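Local atomic coordinates of secreted protein ESXB (Bacillus anthracis, PDB entry 4J10), a protein that is secreted and belongs to the WXG100 (EsxAB) family of small helical-hairpin proteins, probably exported by a type VII (ESX-like) secretion system. Residues Glu73-Ser76 and Thr77-Arg81. Numbering follows the deposited sequence. Where two conformers were deposited one is given.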
ATOM      1  N   GLU A  73       9.243  -5.284   1.636  1.00 15.85           N
ATOM      2  CA  GLU A  73      10.467  -5.438   2.411  1.00 16.25           C
ATOM      3  C   GLU A  73      11.388  -6.482   1.799  1.00 16.97           C
ATOM      4  O   GLU A  73      12.598  -6.315   1.812  1.00 16.28           O
ATOM      5  CB  GLU A  73      10.132  -5.759   3.869  1.00 16.48           C
ATOM      6  CG  GLU A  73       9.497  -4.579   4.599  1.00 17.11           C
ATOM      7  CD  GLU A  73       8.858  -5.001   5.879  1.00 21.13           C
ATOM      8  OE1 GLU A  73       8.070  -5.967   5.834  1.00 22.00           O
ATOM      9  OE2 GLU A  73       9.139  -4.386   6.930  1.00 28.00           O
ATOM     10  N   GLY A  74      10.807  -7.539   1.241  1.00 16.97           N
ATOM     11  CA  GLY A  74      11.579  -8.566   0.559  1.00 16.62           C
ATOM     12  C   GLY A  74      12.289  -8.028  -0.667  1.00 17.40           C
ATOM     13  O   GLY A  74      13.452  -8.371  -0.926  1.00 18.54           O
ATOM     14  N   ILE A  75      11.599  -7.189  -1.431  1.00 16.44           N
ATOM     15  CA  ILE A  75      12.199  -6.558  -2.594  1.00 15.48           C
ATOM     16  C   ILE A  75      13.356  -5.672  -2.161  1.00 17.99           C
ATOM     17  O   ILE A  75      14.429  -5.694  -2.764  1.00 16.56           O
ATOM     18  CB  ILE A  75      11.151  -5.756  -3.391  1.00 14.73           C
ATOM     19  CG1 ILE A  75      10.165  -6.737  -4.037  1.00 17.40           C
ATOM     20  CG2 ILE A  75      11.838  -4.878  -4.440  1.00 16.12           C
ATOM     21  CD1 ILE A  75       8.923  -6.062  -4.615  1.00 19.71           C
ATOM     22  N   SER A  76      13.144  -4.894  -1.107  1.00 16.83           N
ATOM     23  CA  SER A  76      14.196  -4.034  -0.567  1.00 15.70           C
ATOM     24  C   SER A  76      15.425  -4.853  -0.176  1.00 16.07           C
ATOM     25  O   SER A  76      16.557  -4.522  -0.554  1.00 16.85           O
ATOM     26  CB  SER A  76      13.667  -3.261   0.643  1.00 17.98           C
ATOM     27  OG  SER A  76      14.647  -2.380   1.163  1.00 18.33           O
ATOM     28  N   THR A  77      15.215  -5.936   0.569  1.00 16.40           N
ATOM     29  CA  THR A  77      16.310  -6.816   0.961  1.00 15.96           C
ATOM     30  C   THR A  77      17.035  -7.412  -0.244  1.00 16.40           C
ATOM     31  O   THR A  77      18.273  -7.478  -0.277  1.00 18.21           O
ATOM     32  CB  THR A  77      15.786  -7.947   1.855  1.00 18.31           C
ATOM     33  OG1 THR A  77      15.330  -7.389   3.092  1.00 20.79           O
ATOM     34  CG2 THR A  77      16.874  -8.965   2.147  1.00 22.84           C
ATOM     35  N   ASP A  78      16.274  -7.838  -1.245  1.00 18.55           N
ATOM     36  CA  ASP A  78      16.893  -8.461  -2.416  1.00 19.86           C
ATOM     37  C   ASP A  78      17.749  -7.462  -3.203  1.00 17.56           C
ATOM     38  O   ASP A  78      18.834  -7.812  -3.683  1.00 19.27           O
ATOM     39  CB  ASP A  78      15.835  -9.098  -3.329  1.00 20.86           C
ATOM     40  CG  ASP A  78      15.227 -10.353  -2.729  1.00 27.92           C
ATOM     41  OD1 ASP A  78      15.779 -10.875  -1.740  1.00 27.43           O
ATOM     42  OD2 ASP A  78      14.192 -10.821  -3.249  1.00 37.82           O
ATOM     43  N   LEU A  79      17.263  -6.228  -3.328  1.00 17.45           N
ATOM     44  CA  LEU A  79      18.028  -5.175  -3.992  1.00 15.85           C
ATOM     45  C   LEU A  79      19.316  -4.869  -3.224  1.00 16.90           C
ATOM     46  O   LEU A  79      20.383  -4.717  -3.816  1.00 17.07           O
ATOM     47  CB  LEU A  79      17.171  -3.919  -4.143  1.00 15.14           C
ATOM     48  CG  LEU A  79      16.023  -4.041  -5.147  1.00 16.18           C
ATOM     49  CD1 LEU A  79      15.026  -2.920  -4.913  1.00 18.56           C
ATOM     50  CD2 LEU A  79      16.533  -4.029  -6.589  1.00 21.71           C
ATOM     51  N   LYS A  80      19.218  -4.789  -1.903  1.00 17.09           N
ATOM     52  CA  LYS A  80      20.388  -4.524  -1.075  1.00 17.99           C
ATOM     53  C   LYS A  80      21.414  -5.664  -1.166  1.00 17.77           C
ATOM     54  O   LYS A  80      22.622  -5.424  -1.196  1.00 18.83           O
ATOM     55  CB  LYS A  80      19.949  -4.260   0.370  1.00 18.98           C
ATOM     56  CG  LYS A  80      21.065  -4.116   1.384  1.00 21.64           C
ATOM     57  CD  LYS A  80      21.989  -2.940   1.073  1.00 26.13           C
ATOM     58  CE  LYS A  80      22.951  -2.716   2.230  1.00 25.07           C
ATOM     59  NZ  LYS A  80      24.141  -1.905   1.847  1.00 34.03           N
ATOM     60  N   ARG A  81      20.934  -6.900  -1.227  0.51 19.72           N
ATOM     61  CA  ARG A  81      21.826  -8.047  -1.365  0.51 19.30           C
ATOM     62  C   ARG A  81      22.627  -7.987  -2.666  0.51 17.47           C
ATOM     63  O   ARG A  81      23.818  -8.293  -2.685  0.51 20.56           O
ATOM     64  CB  ARG A  81      21.030  -9.350  -1.282  0.51 20.92           C
ATOM     65  CG  ARG A  81      21.856 -10.600  -1.443  0.51 23.84           C
ATOM     66  CD  ARG A  81      21.225 -11.760  -0.689  0.51 30.99           C
ATOM     67  NE  ARG A  81      19.802 -11.921  -0.985  0.51 36.22           N
ATOM     68  CZ  ARG A  81      19.201 -13.095  -1.160  0.51 39.57           C
ATOM     69  NH1 ARG A  81      19.897 -14.221  -1.073  0.51 43.52           N
ATOM     70  NH2 ARG A  81      17.903 -13.144  -1.428  0.51 42.25           N
TER
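Thr77 N donates to Glu73 O (2.9 Å, N-H...O 166°), the first of four successive i to i+4 backbone bonds that make Glu73-Ser76 and Thr77-Arg81 neighbouring turns of one alpha-helix, the second arm (48-90) of the WXG100 helical hairpin. The backbone N atoms of Asp78, Leu79 and Lys80 continue the series onto the carbonyl oxygens of Gly74, Ile75 and Ser76, and the Lys80 N to Ser76 O bond measures 3.0 Å.

On the inward face Ile75 and Leu79 lie side by side and point the same way. With chi1 (to CG1) of -69°, Ile75 CG2 stands anti to the backbone N and meets Leu79 CD1 at 3.8 Å. The two side chains pack on helix 11-41, Ile75 on Phe21 and Leu79 on Leu14 and Ile17, and Leu79 also touches Phe54 of the second subunit. Ser76 OG ties the arms together by a hydrogen bond to Ala18 O, while Lys80 NZ makes salt bridges to Glu15 and Asp84.

Asp78 folds back over the preceding turn, its CG 3.2 Å from Gly74 O, and its OD2 comes close to Glu57 of the second subunit, a like charge. Arg81 has two conformers; in the one given, the guanidinium presents its edge to this carboxylate and NH2 makes a salt bridge to Asp78 OD1 at 3.1 Å, with OD1 lying in the guanidinium plane but approached from above the carboxylate plane.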